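Local coordinates for protein telomerase reverse transcriptase (Takifugu rubripes, PDB 4LMO) that forms the RNA-binding domain of telomerase, the reverse transcriptase that elongates chromosome ends by copying the template within its RNA component, at residues R153-S158 and F212-V217. Sequence-based numbering, arbitrary orientation.
Sequences RFFLRS and FVVGLV
Phe155 and Leu156, in the last turns of helix 142-158, look across at Val213, Val214 and Val217 of helix 191-220, with the backbones well apart: even the nearest pair of CA atoms, those of Leu156 and Val214, lies 9.3 Å apart. Only apolar side chains bridge that distance. Phe155 makes the closer of the two touches. Its ring carbon CG stands anti to the backbone N (chi1 180°), which sends the ring out toward the valines, where CE2 meets Val214 CG2 at 3.9 Å. The two side chains cross at about a right angle, and the methyl doing the touching is the branch beside Val214's own backbone N. Leu156 works alongside with a single methyl: CD2 comes to 4.2 Å from Val217 CG2, while Val213 CG1 stands off at 4.7 Å from that same CD2. This is light apolar packing (142 Å² buried) between the end of helix 142-158 and the long helix 191-220 of the RNA-binding domain. In helix 142-158, Ser158 OG folds back to donate to Phe155 O at 2.9 Å, approaching from above the carbonyl plane, and also makes a weak hydrogen bond with Lys160 N. Past the helix end, Phe161 touches Leu156 and meets the Phe155 ring with planes nearly perpendicular. Helix 119-133 flanks the pair: Val126 touches Val213, Cys129 touches Leu216, and His120 and Tyr123 touch Arg153.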
ATOM      1  N   ARG A 153       9.546   5.250  -7.188  1.00 33.19           N
ATOM      2  CA  ARG A 153       9.441   6.223  -8.275  1.00 34.35           C
ATOM      3  C   ARG A 153       9.592   5.553  -9.639  1.00 35.29           C
ATOM      4  O   ARG A 153       8.759   5.750 -10.530  1.00 35.03           O
ATOM      5  CB  ARG A 153      10.479   7.344  -8.118  1.00 35.65           C
ATOM      6  CG  ARG A 153      10.510   8.349  -9.267  1.00 36.67           C
ATOM      7  CD  ARG A 153       9.247   9.195  -9.300  1.00 37.42           C
ATOM      8  NE  ARG A 153       9.062   9.916 -10.561  1.00 38.58           N
ATOM      9  CZ  ARG A 153       8.152   9.604 -11.484  1.00 38.53           C
ATOM     10  NH1 ARG A 153       7.336   8.571 -11.308  1.00 38.73           N
ATOM     11  NH2 ARG A 153       8.055  10.331 -12.588  1.00 39.21           N
ATOM     12  N   PHE A 154      10.655   4.764  -9.786  1.00 35.66           N
ATOM     13  CA  PHE A 154      10.898   4.004 -11.008  1.00 36.67           C
ATOM     14  C   PHE A 154       9.748   3.040 -11.295  1.00 36.15           C
ATOM     15  O   PHE A 154       9.279   2.946 -12.429  1.00 36.98           O
ATOM     16  CB  PHE A 154      12.231   3.245 -10.922  1.00 37.74           C
ATOM     17  CG  PHE A 154      12.477   2.322 -12.083  1.00 38.44           C
ATOM     18  CD1 PHE A 154      12.986   2.812 -13.283  1.00 39.53           C
ATOM     19  CD2 PHE A 154      12.186   0.965 -11.984  1.00 38.58           C
ATOM     20  CE1 PHE A 154      13.203   1.967 -14.359  1.00 39.95           C
ATOM     21  CE2 PHE A 154      12.401   0.114 -13.058  1.00 39.26           C
ATOM     22  CZ  PHE A 154      12.909   0.617 -14.246  1.00 39.68           C
ATOM     23  N   PHE A 155       9.305   2.334 -10.256  1.00 35.52           N
ATOM     24  CA  PHE A 155       8.229   1.354 -10.363  1.00 35.39           C
ATOM     25  C   PHE A 155       6.929   1.980 -10.876  1.00 35.81           C
ATOM     26  O   PHE A 155       6.289   1.436 -11.777  1.00 34.94           O
ATOM     27  CB  PHE A 155       8.012   0.668  -9.009  1.00 34.22           C
ATOM     28  CG  PHE A 155       6.917  -0.360  -9.009  1.00 34.27           C
ATOM     29  CD1 PHE A 155       7.121  -1.620  -9.563  1.00 34.70           C
ATOM     30  CD2 PHE A 155       5.683  -0.075  -8.436  1.00 34.03           C
ATOM     31  CE1 PHE A 155       6.112  -2.571  -9.553  1.00 34.32           C
ATOM     32  CE2 PHE A 155       4.672  -1.022  -8.423  1.00 34.23           C
ATOM     33  CZ  PHE A 155       4.888  -2.271  -8.980  1.00 34.15           C
ATOM     34  N   LEU A 156       6.559   3.124 -10.306  1.00 36.62           N
ATOM     35  CA  LEU A 156       5.342   3.836 -10.702  1.00 37.80           C
ATOM     36  C   LEU A 156       5.464   4.482 -12.081  1.00 39.87           C
ATOM     37  O   LEU A 156       4.481   4.569 -12.820  1.00 41.33           O
ATOM     38  CB  LEU A 156       4.948   4.877  -9.646  1.00 36.59           C
ATOM     39  CG  LEU A 156       4.481   4.326  -8.293  1.00 35.69           C
ATOM     40  CD1 LEU A 156       4.295   5.452  -7.290  1.00 35.01           C
ATOM     41  CD2 LEU A 156       3.205   3.501  -8.422  1.00 35.46           C
ATOM     42  N   ARG A 157       6.673   4.925 -12.419  1.00 41.98           N
ATOM     43  CA  ARG A 157       6.956   5.507 -13.730  1.00 44.52           C
ATOM     44  C   ARG A 157       6.894   4.455 -14.837  1.00 46.33           C
ATOM     45  O   ARG A 157       6.365   4.716 -15.921  1.00 46.76           O
ATOM     46  CB  ARG A 157       8.320   6.210 -13.711  1.00 45.20           C
ATOM     47  CG  ARG A 157       9.048   6.288 -15.045  1.00 46.64           C
ATOM     48  CD  ARG A 157      10.352   7.049 -14.899  1.00 47.90           C
ATOM     49  NE  ARG A 157      10.124   8.492 -14.886  1.00 48.85           N
ATOM     50  CZ  ARG A 157      10.845   9.371 -14.195  1.00 48.73           C
ATOM     51  NH1 ARG A 157      11.853   8.971 -13.430  1.00 48.12           N
ATOM     52  NH2 ARG A 157      10.545  10.658 -14.264  1.00 49.39           N
ATOM     53  N   SER A 158       7.427   3.267 -14.551  1.00 48.36           N
ATOM     54  CA  SER A 158       7.503   2.180 -15.531  1.00 50.48           C
ATOM     55  C   SER A 158       6.130   1.650 -15.952  1.00 51.92           C
ATOM     56  O   SER A 158       5.949   1.229 -17.097  1.00 52.87           O
ATOM     57  CB  SER A 158       8.384   1.035 -15.012  1.00 50.56           C
ATOM     58  OG  SER A 158       7.749   0.311 -13.970  1.00 50.96           O
ATOM     59  N   PHE A 212       1.460  -2.498   0.564  1.00 28.46           N
ATOM     60  CA  PHE A 212       1.198  -1.118   0.955  1.00 28.45           C
ATOM     61  C   PHE A 212       1.044  -0.181  -0.245  1.00 27.97           C
ATOM     62  O   PHE A 212      -0.047   0.340  -0.486  1.00 28.02           O
ATOM     63  CB  PHE A 212       2.261  -0.604   1.943  1.00 28.70           C
ATOM     64  CG  PHE A 212       1.890   0.689   2.617  1.00 28.85           C
ATOM     65  CD1 PHE A 212       0.985   0.704   3.672  1.00 29.05           C
ATOM     66  CD2 PHE A 212       2.443   1.892   2.196  1.00 28.95           C
ATOM     67  CE1 PHE A 212       0.635   1.894   4.292  1.00 29.29           C
ATOM     68  CE2 PHE A 212       2.100   3.087   2.811  1.00 29.01           C
ATOM     69  CZ  PHE A 212       1.193   3.088   3.859  1.00 29.52           C
ATOM     70  N   VAL A 213       2.123   0.016  -0.999  1.00 27.82           N
ATOM     71  CA  VAL A 213       2.130   0.975  -2.111  1.00 27.53           C
ATOM     72  C   VAL A 213       1.075   0.662  -3.174  1.00 27.62           C
ATOM     73  O   VAL A 213       0.235   1.511  -3.490  1.00 27.94           O
ATOM     74  CB  VAL A 213       3.539   1.120  -2.730  1.00 27.77           C
ATOM     75  CG1 VAL A 213       3.487   1.846  -4.071  1.00 27.75           C
ATOM     76  CG2 VAL A 213       4.462   1.849  -1.761  1.00 27.37           C
ATOM     77  N   VAL A 214       1.104  -0.559  -3.701  1.00 27.31           N
ATOM     78  CA  VAL A 214       0.125  -0.997  -4.704  1.00 27.07           C
ATOM     79  C   VAL A 214      -1.304  -0.993  -4.144  1.00 26.67           C
ATOM     80  O   VAL A 214      -2.257  -0.673  -4.861  1.00 26.71           O
ATOM     81  CB  VAL A 214       0.508  -2.370  -5.301  1.00 26.86           C
ATOM     82  CG1 VAL A 214      -0.648  -2.988  -6.075  1.00 26.91           C
ATOM     83  CG2 VAL A 214       1.732  -2.223  -6.195  1.00 26.89           C
ATOM     84  N   GLY A 215      -1.440  -1.330  -2.864  1.00 26.48           N
ATOM     85  CA  GLY A 215      -2.725  -1.254  -2.164  1.00 26.61           C
ATOM     86  C   GLY A 215      -3.344   0.130  -2.242  1.00 26.68           C
ATOM     87  O   GLY A 215      -4.523   0.276  -2.561  1.00 27.14           O
ATOM     88  N   LEU A 216      -2.536   1.147  -1.964  1.00 26.64           N
ATOM     89  CA  LEU A 216      -2.980   2.536  -2.029  1.00 27.27           C
ATOM     90  C   LEU A 216      -3.406   2.929  -3.439  1.00 27.48           C
ATOM     91  O   LEU A 216      -4.440   3.574  -3.625  1.00 27.81           O
ATOM     92  CB  LEU A 216      -1.875   3.470  -1.531  1.00 27.55           C
ATOM     93  CG  LEU A 216      -1.435   3.278  -0.076  1.00 27.98           C
ATOM     94  CD1 LEU A 216      -0.159   4.056   0.204  1.00 27.91           C
ATOM     95  CD2 LEU A 216      -2.542   3.680   0.886  1.00 28.79           C
ATOM     96  N   VAL A 217      -2.604   2.531  -4.422  1.00 27.80           N
ATOM     97  CA  VAL A 217      -2.893   2.796  -5.824  1.00 28.14           C
ATOM     98  C   VAL A 217      -4.203   2.112  -6.234  1.00 29.07           C
ATOM     99  O   VAL A 217      -5.067   2.743  -6.848  1.00 29.54           O
ATOM    100  CB  VAL A 217      -1.713   2.376  -6.733  1.00 28.00           C
ATOM    101  CG1 VAL A 217      -2.034   2.620  -8.201  1.00 28.10           C
ATOM    102  CG2 VAL A 217      -0.448   3.129  -6.350  1.00 27.59           C
TER